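Local coordinates for fumarate reductase iron-sulfur subunit (Mycolicibacterium smegmatis, PDB 7D6V), which probably relays electrons through its three iron-sulfur clusters between the flavoprotein subunit and quinone in the succinate dehydrogenase complex Sdh1, at residues N164-I177 / M193-I205. Sequence-based numbering, arbitrary orientation.
Sequences NKENFAGPRFHMRI and MAQDEFGLGYCNI. With F3S (Fe3-s4 cluster), chain G.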
ATOM      1  N   ASN B 164     -21.030 -18.513   1.065  1.00 14.20           N
ATOM      2  CA  ASN B 164     -21.227 -17.132   0.652  1.00 14.20           C
ATOM      3  C   ASN B 164     -20.075 -16.591  -0.180  1.00 14.20           C
ATOM      4  O   ASN B 164     -20.126 -15.432  -0.599  1.00 14.20           O
ATOM      5  CB  ASN B 164     -21.432 -16.242   1.880  1.00 14.20           C
ATOM      6  CG  ASN B 164     -22.810 -16.388   2.481  1.00 14.20           C
ATOM      7  OD1 ASN B 164     -23.732 -16.884   1.837  1.00 14.20           O
ATOM      8  ND2 ASN B 164     -22.962 -15.952   3.722  1.00 14.20           N
ATOM      9  N   LYS B 165     -19.041 -17.397  -0.426  1.00 14.59           N
ATOM     10  CA  LYS B 165     -17.886 -16.919  -1.179  1.00 14.59           C
ATOM     11  C   LYS B 165     -18.259 -16.575  -2.614  1.00 14.59           C
ATOM     12  O   LYS B 165     -17.758 -15.594  -3.174  1.00 14.59           O
ATOM     13  CB  LYS B 165     -16.777 -17.969  -1.152  1.00 14.59           C
ATOM     14  CG  LYS B 165     -16.085 -18.109   0.188  1.00 14.59           C
ATOM     15  CD  LYS B 165     -14.812 -17.296   0.236  1.00 14.59           C
ATOM     16  CE  LYS B 165     -13.959 -17.677   1.432  1.00 14.59           C
ATOM     17  NZ  LYS B 165     -13.281 -18.985   1.247  1.00 14.59           N
ATOM     18  N   GLU B 166     -19.135 -17.369  -3.228  1.00 16.13           N
ATOM     19  CA  GLU B 166     -19.511 -17.132  -4.615  1.00 16.13           C
ATOM     20  C   GLU B 166     -20.528 -16.013  -4.774  1.00 16.13           C
ATOM     21  O   GLU B 166     -20.715 -15.522  -5.891  1.00 16.13           O
ATOM     22  CB  GLU B 166     -20.068 -18.412  -5.235  1.00 16.13           C
ATOM     23  CG  GLU B 166     -21.272 -18.968  -4.508  1.00 16.13           C
ATOM     24  CD  GLU B 166     -22.155 -19.805  -5.407  1.00 16.13           C
ATOM     25  OE1 GLU B 166     -21.612 -20.617  -6.183  1.00 16.13           O
ATOM     26  OE2 GLU B 166     -23.393 -19.649  -5.340  1.00 16.13           O
ATOM     27  N   ASN B 167     -21.188 -15.599  -3.695  1.00 14.76           N
ATOM     28  CA  ASN B 167     -22.214 -14.570  -3.774  1.00 14.76           C
ATOM     29  C   ASN B 167     -21.745 -13.204  -3.297  1.00 14.76           C
ATOM     30  O   ASN B 167     -22.390 -12.203  -3.618  1.00 14.76           O
ATOM     31  CB  ASN B 167     -23.441 -14.982  -2.954  1.00 14.76           C
ATOM     32  CG  ASN B 167     -24.059 -16.274  -3.441  1.00 14.76           C
ATOM     33  OD1 ASN B 167     -24.397 -16.408  -4.615  1.00 14.76           O
ATOM     34  ND2 ASN B 167     -24.214 -17.231  -2.536  1.00 14.76           N
ATOM     35  N   PHE B 168     -20.650 -13.136  -2.546  1.00 12.50           N
ATOM     36  CA  PHE B 168     -20.190 -11.902  -1.925  1.00 12.50           C
ATOM     37  C   PHE B 168     -18.777 -11.604  -2.398  1.00 12.50           C
ATOM     38  O   PHE B 168     -17.911 -12.483  -2.372  1.00 12.50           O
ATOM     39  CB  PHE B 168     -20.236 -12.023  -0.400  1.00 12.50           C
ATOM     40  CG  PHE B 168     -20.007 -10.733   0.326  1.00 12.50           C
ATOM     41  CD1 PHE B 168     -20.836  -9.652   0.118  1.00 12.50           C
ATOM     42  CD2 PHE B 168     -18.978 -10.613   1.240  1.00 12.50           C
ATOM     43  CE1 PHE B 168     -20.636  -8.469   0.793  1.00 12.50           C
ATOM     44  CE2 PHE B 168     -18.775  -9.432   1.920  1.00 12.50           C
ATOM     45  CZ  PHE B 168     -19.604  -8.359   1.696  1.00 12.50           C
ATOM     46  N   ALA B 169     -18.546 -10.363  -2.827  1.00 12.70           N
ATOM     47  CA  ALA B 169     -17.234  -9.981  -3.334  1.00 12.70           C
ATOM     48  C   ALA B 169     -16.275  -9.599  -2.216  1.00 12.70           C
ATOM     49  O   ALA B 169     -15.061  -9.768  -2.365  1.00 12.70           O
ATOM     50  CB  ALA B 169     -17.368  -8.825  -4.323  1.00 12.70           C
ATOM     51  N   GLY B 170     -16.789  -9.089  -1.103  1.00 11.70           N
ATOM     52  CA  GLY B 170     -15.957  -8.681  -0.002  1.00 11.70           C
ATOM     53  C   GLY B 170     -15.811  -7.179   0.094  1.00 11.70           C
ATOM     54  O   GLY B 170     -16.127  -6.438  -0.840  1.00 11.70           O
ATOM     55  N   PRO B 171     -15.334  -6.701   1.245  1.00 11.57           N
ATOM     56  CA  PRO B 171     -15.173  -5.247   1.425  1.00 11.57           C
ATOM     57  C   PRO B 171     -14.269  -4.586   0.401  1.00 11.57           C
ATOM     58  O   PRO B 171     -14.581  -3.485  -0.066  1.00 11.57           O
ATOM     59  CB  PRO B 171     -14.580  -5.136   2.839  1.00 11.57           C
ATOM     60  CG  PRO B 171     -14.250  -6.535   3.266  1.00 11.57           C
ATOM     61  CD  PRO B 171     -15.120  -7.444   2.493  1.00 11.57           C
ATOM     62  N   ARG B 172     -13.158  -5.228   0.030  1.00 11.99           N
ATOM     63  CA  ARG B 172     -12.200  -4.588  -0.865  1.00 11.99           C
ATOM     64  C   ARG B 172     -12.820  -4.304  -2.225  1.00 11.99           C
ATOM     65  O   ARG B 172     -12.635  -3.221  -2.791  1.00 11.99           O
ATOM     66  CB  ARG B 172     -10.953  -5.462  -1.012  1.00 11.99           C
ATOM     67  CG  ARG B 172      -9.777  -4.787  -1.705  1.00 11.99           C
ATOM     68  CD  ARG B 172      -9.724  -5.140  -3.184  1.00 11.99           C
ATOM     69  NE  ARG B 172      -8.743  -4.349  -3.918  1.00 11.99           N
ATOM     70  CZ  ARG B 172      -8.921  -3.089  -4.297  1.00 11.99           C
ATOM     71  NH1 ARG B 172      -7.966  -2.455  -4.960  1.00 11.99           N
ATOM     72  NH2 ARG B 172     -10.048  -2.458  -4.012  1.00 11.99           N
ATOM     73  N   PHE B 173     -13.593  -5.242  -2.751  1.00 12.51           N
ATOM     74  CA  PHE B 173     -14.095  -5.090  -4.107  1.00 12.51           C
ATOM     75  C   PHE B 173     -15.391  -4.298  -4.176  1.00 12.51           C
ATOM     76  O   PHE B 173     -15.654  -3.651  -5.191  1.00 12.51           O
ATOM     77  CB  PHE B 173     -14.232  -6.469  -4.741  1.00 12.51           C
ATOM     78  CG  PHE B 173     -12.914  -7.141  -4.921  1.00 12.51           C
ATOM     79  CD1 PHE B 173     -12.045  -6.715  -5.905  1.00 12.51           C
ATOM     80  CD2 PHE B 173     -12.510  -8.141  -4.061  1.00 12.51           C
ATOM     81  CE1 PHE B 173     -10.817  -7.303  -6.056  1.00 12.51           C
ATOM     82  CE2 PHE B 173     -11.280  -8.732  -4.210  1.00 12.51           C
ATOM     83  CZ  PHE B 173     -10.434  -8.311  -5.207  1.00 12.51           C
ATOM     84  N   HIS B 174     -16.179  -4.272  -3.104  1.00 11.83           N
ATOM     85  CA  HIS B 174     -17.252  -3.290  -3.041  1.00 11.83           C
ATOM     86  C   HIS B 174     -16.695  -1.881  -2.880  1.00 11.83           C
ATOM     87  O   HIS B 174     -17.256  -0.925  -3.431  1.00 11.83           O
ATOM     88  CB  HIS B 174     -18.216  -3.642  -1.912  1.00 11.83           C
ATOM     89  CG  HIS B 174     -19.102  -4.805  -2.229  1.00 11.83           C
ATOM     90  ND1 HIS B 174     -20.103  -4.741  -3.173  1.00 11.83           N
ATOM     91  CD2 HIS B 174     -19.119  -6.070  -1.747  1.00 11.83           C
ATOM     92  CE1 HIS B 174     -20.707  -5.912  -3.251  1.00 11.83           C
ATOM     93  NE2 HIS B 174     -20.129  -6.736  -2.396  1.00 11.83           N
ATOM     94  N   MET B 175     -15.578  -1.736  -2.166  1.00 11.78           N
ATOM     95  CA  MET B 175     -14.877  -0.458  -2.141  1.00 11.78           C
ATOM     96  C   MET B 175     -14.360  -0.089  -3.525  1.00 11.78           C
ATOM     97  O   MET B 175     -14.370   1.084  -3.908  1.00 11.78           O
ATOM     98  CB  MET B 175     -13.729  -0.512  -1.133  1.00 11.78           C
ATOM     99  CG  MET B 175     -12.997   0.801  -0.950  1.00 11.78           C
ATOM    100  SD  MET B 175     -11.492   0.630   0.016  1.00 11.78           S
ATOM    101  CE  MET B 175     -10.498  -0.361  -1.088  1.00 11.78           C
ATOM    102  N   ARG B 176     -13.885  -1.077  -4.282  1.00 12.34           N
ATOM    103  CA  ARG B 176     -13.451  -0.829  -5.655  1.00 12.34           C
ATOM    104  C   ARG B 176     -14.616  -0.383  -6.534  1.00 12.34           C
ATOM    105  O   ARG B 176     -14.466   0.512  -7.376  1.00 12.34           O
ATOM    106  CB  ARG B 176     -12.791  -2.087  -6.219  1.00 12.34           C
ATOM    107  CG  ARG B 176     -12.578  -2.070  -7.714  1.00 12.34           C
ATOM    108  CD  ARG B 176     -11.175  -1.625  -8.065  1.00 12.34           C
ATOM    109  NE  ARG B 176     -10.911  -1.766  -9.492  1.00 12.34           N
ATOM    110  CZ  ARG B 176     -10.664  -0.750 -10.309  1.00 12.34           C
ATOM    111  NH1 ARG B 176     -10.644   0.488  -9.842  1.00 12.34           N
ATOM    112  NH2 ARG B 176     -10.435  -0.974 -11.593  1.00 12.34           N
ATOM    113  N   ILE B 177     -15.784  -1.001  -6.354  1.00 12.53           N
ATOM    114  CA  ILE B 177     -16.979  -0.577  -7.077  1.00 12.53           C
ATOM    115  C   ILE B 177     -17.333   0.863  -6.725  1.00 12.53           C
ATOM    116  O   ILE B 177     -17.690   1.658  -7.598  1.00 12.53           O
ATOM    117  CB  ILE B 177     -18.151  -1.534  -6.789  1.00 12.53           C
ATOM    118  CG1 ILE B 177     -17.890  -2.903  -7.415  1.00 12.53           C
ATOM    119  CG2 ILE B 177     -19.455  -0.963  -7.316  1.00 12.53           C
ATOM    120  CD1 ILE B 177     -18.908  -3.946  -7.034  1.00 12.53           C
ATOM    121  N   MET B 193     -25.540  -4.120 -10.493  1.00 16.85           N
ATOM    122  CA  MET B 193     -24.740  -5.331 -10.382  1.00 16.85           C
ATOM    123  C   MET B 193     -24.089  -5.450  -9.014  1.00 16.85           C
ATOM    124  O   MET B 193     -23.892  -6.568  -8.526  1.00 16.85           O
ATOM    125  CB  MET B 193     -23.686  -5.389 -11.487  1.00 16.85           C
ATOM    126  CG  MET B 193     -22.643  -4.307 -11.421  1.00 16.85           C
ATOM    127  SD  MET B 193     -21.491  -4.360 -12.800  1.00 16.85           S
ATOM    128  CE  MET B 193     -22.518  -3.752 -14.131  1.00 16.85           C
ATOM    129  N   ALA B 194     -23.774  -4.318  -8.374  1.00 14.96           N
ATOM    130  CA  ALA B 194     -23.215  -4.362  -7.027  1.00 14.96           C
ATOM    131  C   ALA B 194     -24.142  -5.083  -6.059  1.00 14.96           C
ATOM    132  O   ALA B 194     -23.675  -5.732  -5.119  1.00 14.96           O
ATOM    133  CB  ALA B 194     -22.931  -2.947  -6.528  1.00 14.96           C
ATOM    134  N   GLN B 195     -25.450  -4.981  -6.274  1.00 15.20           N
ATOM    135  CA  GLN B 195     -26.435  -5.661  -5.445  1.00 15.20           C
ATOM    136  C   GLN B 195     -26.763  -7.056  -5.960  1.00 15.20           C
ATOM    137  O   GLN B 195     -26.931  -7.983  -5.163  1.00 15.20           O
ATOM    138  CB  GLN B 195     -27.714  -4.822  -5.370  1.00 15.20           C
ATOM    139  CG  GLN B 195     -28.807  -5.383  -4.471  1.00 15.20           C
ATOM    140  CD  GLN B 195     -28.388  -5.485  -3.023  1.00 15.20           C
ATOM    141  OE1 GLN B 195     -28.107  -6.571  -2.523  1.00 15.20           O
ATOM    142  NE2 GLN B 195     -28.341  -4.353  -2.339  1.00 15.20           N
ATOM    143  N   ASP B 196     -26.839  -7.231  -7.280  1.00 17.09           N
ATOM    144  CA  ASP B 196     -27.377  -8.466  -7.840  1.00 17.09           C
ATOM    145  C   ASP B 196     -26.332  -9.562  -8.027  1.00 17.09           C
ATOM    146  O   ASP B 196     -26.629 -10.734  -7.777  1.00 17.09           O
ATOM    147  CB  ASP B 196     -28.066  -8.173  -9.173  1.00 17.09           C
ATOM    148  CG  ASP B 196     -29.300  -7.314  -9.007  1.00 17.09           C
ATOM    149  OD1 ASP B 196     -30.046  -7.530  -8.031  1.00 17.09           O
ATOM    150  OD2 ASP B 196     -29.531  -6.424  -9.852  1.00 17.09           O
ATOM    151  N   GLU B 197     -25.119  -9.229  -8.468  1.00 16.70           N
ATOM    152  CA  GLU B 197     -24.092 -10.242  -8.680  1.00 16.70           C
ATOM    153  C   GLU B 197     -22.967 -10.223  -7.662  1.00 16.70           C
ATOM    154  O   GLU B 197     -22.335 -11.259  -7.449  1.00 16.70           O
ATOM    155  CB  GLU B 197     -23.494 -10.124 -10.090  1.00 16.70           C
ATOM    156  CG  GLU B 197     -24.463 -10.476 -11.216  1.00 16.70           C
ATOM    157  CD  GLU B 197     -25.385  -9.342 -11.601  1.00 16.70           C
ATOM    158  OE1 GLU B 197     -25.238  -8.246 -11.037  1.00 16.70           O
ATOM    159  OE2 GLU B 197     -26.262  -9.551 -12.466  1.00 16.70           O
ATOM    160  N   PHE B 198     -22.700  -9.092  -7.023  1.00 14.42           N
ATOM    161  CA  PHE B 198     -21.627  -9.006  -6.046  1.00 14.42           C
ATOM    162  C   PHE B 198     -22.129  -8.986  -4.609  1.00 14.42           C
ATOM    163  O   PHE B 198     -21.317  -8.890  -3.685  1.00 14.42           O
ATOM    164  CB  PHE B 198     -20.763  -7.780  -6.335  1.00 14.42           C
ATOM    165  CG  PHE B 198     -20.246  -7.737  -7.743  1.00 14.42           C
ATOM    166  CD1 PHE B 198     -19.386  -8.716  -8.207  1.00 14.42           C
ATOM    167  CD2 PHE B 198     -20.635  -6.731  -8.610  1.00 14.42           C
ATOM    168  CE1 PHE B 198     -18.916  -8.687  -9.502  1.00 14.42           C
ATOM    169  CE2 PHE B 198     -20.167  -6.699  -9.906  1.00 14.42           C
ATOM    170  CZ  PHE B 198     -19.307  -7.676 -10.352  1.00 14.42           C
ATOM    171  N   GLY B 199     -23.439  -9.089  -4.401  1.00 13.15           N
ATOM    172  CA  GLY B 199     -24.003  -9.329  -3.089  1.00 13.15           C
ATOM    173  C   GLY B 199     -23.801  -8.251  -2.045  1.00 13.15           C
ATOM    174  O   GLY B 199     -23.436  -8.556  -0.909  1.00 13.15           O
ATOM    175  N   LEU B 200     -24.044  -6.989  -2.404  1.00 12.35           N
ATOM    176  CA  LEU B 200     -23.921  -5.914  -1.425  1.00 12.35           C
ATOM    177  C   LEU B 200     -24.911  -6.078  -0.278  1.00 12.35           C
ATOM    178  O   LEU B 200     -24.665  -5.587   0.828  1.00 12.35           O
ATOM    179  CB  LEU B 200     -24.110  -4.561  -2.107  1.00 12.35           C
ATOM    180  CG  LEU B 200     -23.892  -3.301  -1.268  1.00 12.35           C
ATOM    181  CD1 LEU B 200     -22.532  -3.320  -0.600  1.00 12.35           C
ATOM    182  CD2 LEU B 200     -24.054  -2.065  -2.124  1.00 12.35           C
ATOM    183  N   GLY B 201     -26.027  -6.770  -0.513  1.00 12.67           N
ATOM    184  CA  GLY B 201     -26.997  -6.993   0.544  1.00 12.67           C
ATOM    185  C   GLY B 201     -26.517  -7.922   1.637  1.00 12.67           C
ATOM    186  O   GLY B 201     -27.042  -7.870   2.752  1.00 12.67           O
ATOM    187  N   TYR B 202     -25.534  -8.775   1.342  1.00 12.53           N
ATOM    188  CA  TYR B 202     -24.994  -9.669   2.359  1.00 12.53           C
ATOM    189  C   TYR B 202     -24.272  -8.902   3.453  1.00 12.53           C
ATOM    190  O   TYR B 202     -24.155  -9.394   4.579  1.00 12.53           O
ATOM    191  CB  TYR B 202     -24.052 -10.685   1.722  1.00 12.53           C
ATOM    192  CG  TYR B 202     -24.768 -11.840   1.075  1.00 12.53           C
ATOM    193  CD1 TYR B 202     -25.067 -11.824  -0.277  1.00 12.53           C
ATOM    194  CD2 TYR B 202     -25.148 -12.945   1.817  1.00 12.53           C
ATOM    195  CE1 TYR B 202     -25.723 -12.875  -0.868  1.00 12.53           C
ATOM    196  CE2 TYR B 202     -25.803 -14.001   1.234  1.00 12.53           C
ATOM    197  CZ  TYR B 202     -26.089 -13.961  -0.108  1.00 12.53           C
ATOM    198  OH  TYR B 202     -26.745 -15.014  -0.695  1.00 12.53           O
ATOM    199  N   CYS B 203     -23.845  -7.767   2.976  1.00 11.63           N
ATOM    200  CA  CYS B 203     -23.139  -6.950   3.951  1.00 11.63           C
ATOM    201  C   CYS B 203     -24.125  -6.377   4.957  1.00 11.63           C
ATOM    202  O   CYS B 203     -24.912  -5.487   4.627  1.00 11.63           O
ATOM    203  CB  CYS B 203     -22.373  -5.830   3.255  1.00 11.63           C
ATOM    204  SG  CYS B 203     -21.448  -4.751   4.371  1.00 11.63           S
ATOM    205  N   ASN B 204     -24.045  -6.833   6.348  1.00 12.63           N
ATOM    206  CA  ASN B 204     -24.464  -6.035   7.482  1.00 12.63           C
ATOM    207  C   ASN B 204     -23.255  -5.229   7.928  1.00 12.63           C
ATOM    208  O   ASN B 204     -22.112  -5.661   7.764  1.00 12.63           O
ATOM    209  CB  ASN B 204     -25.032  -6.904   8.610  1.00 12.63           C
ATOM    210  CG  ASN B 204     -23.981  -7.719   9.334  1.00 12.63           C
ATOM    211  OD1 ASN B 204     -22.913  -8.004   8.805  1.00 12.63           O
ATOM    212  ND2 ASN B 204     -24.293  -8.113  10.556  1.00 12.63           N
ATOM    213  N   ILE B 205     -23.501  -4.053   8.478  1.00 12.13           N
ATOM    214  CA  ILE B 205     -22.490  -3.003   8.472  1.00 12.13           C
ATOM    215  C   ILE B 205     -21.728  -2.966   9.788  1.00 12.13           C
ATOM    216  O   ILE B 205     -21.291  -1.904  10.242  1.00 12.13           O
ATOM    217  CB  ILE B 205     -23.123  -1.647   8.138  1.00 12.13           C
ATOM    218  CG1 ILE B 205     -24.150  -1.279   9.195  1.00 12.13           C
ATOM    219  CG2 ILE B 205     -23.750  -1.679   6.760  1.00 12.13           C
ATOM    220  CD1 ILE B 205     -24.605   0.089   9.045  1.00 12.13           C
TER
HETATM  221 FE1  F3S G 303     -17.230  -6.802   6.201  1.00 15.13          FE
HETATM  222 FE3  F3S G 303     -17.273  -4.182   6.794  1.00 15.13          FE
HETATM  223 FE4  F3S G 303     -19.494  -5.269   5.736  1.00 15.13          FE
HETATM  224  S1  F3S G 303     -16.627  -5.855   8.115  1.00 15.13           S
HETATM  225  S2  F3S G 303     -19.436  -7.391   6.515  1.00 15.13           S
HETATM  226  S3  F3S G 303     -17.442  -5.092   4.684  1.00 15.13           S
HETATM  227  S4  F3S G 303     -19.423  -3.590   7.244  1.00 15.13           S
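His174, in the first turn of helix 171-181, reaches across to the carbonyl of Phe198, just beyond helix 191-196. Its CB points at that segment, and with CG beside the backbone N (chi1 -74°) the ring has Leu200 over one face and the Phe198 carbonyl at its edge. The Leu200 methyl CD1 lies nearest ND1, in a CH-pi contact 4.1 Å from the centroid of the His174 ring. CE1 comes next, touching Phe198 CB and, at the ring edge, Ala194 O. At the tip His174 NE2 gives a weak, bent hydrogen bond to Phe198 O (2.8 Å, 124° at the hydrogen). The same carbonyl O of Phe198 takes the backbone N of Ala169 at 3.3 Å, so one oxygen accepts from both the loop and the helix that follows, the latter only weakly. Three residues further along the helix, Ile177 CD1 meets Phe198 CD2 at 3.6 Å. On the loop side Phe168 sends its ring edge to Gly199 O and lays CE1 4.0 Å from Cys203 CB. Cys203 SG binds iron FE4 of the Fe3-S4 cluster at 2.4 Å; Pro171 CB touches a sulfide of that cluster. Asn167 CB touches Tyr202 CE1. This is part of the dicluster domain: helix 219-235 packs against His174, Ile177 and Leu200, helix 150-154 meets Pro171, and the membrane anchor subunit borders Tyr202 and Asn204.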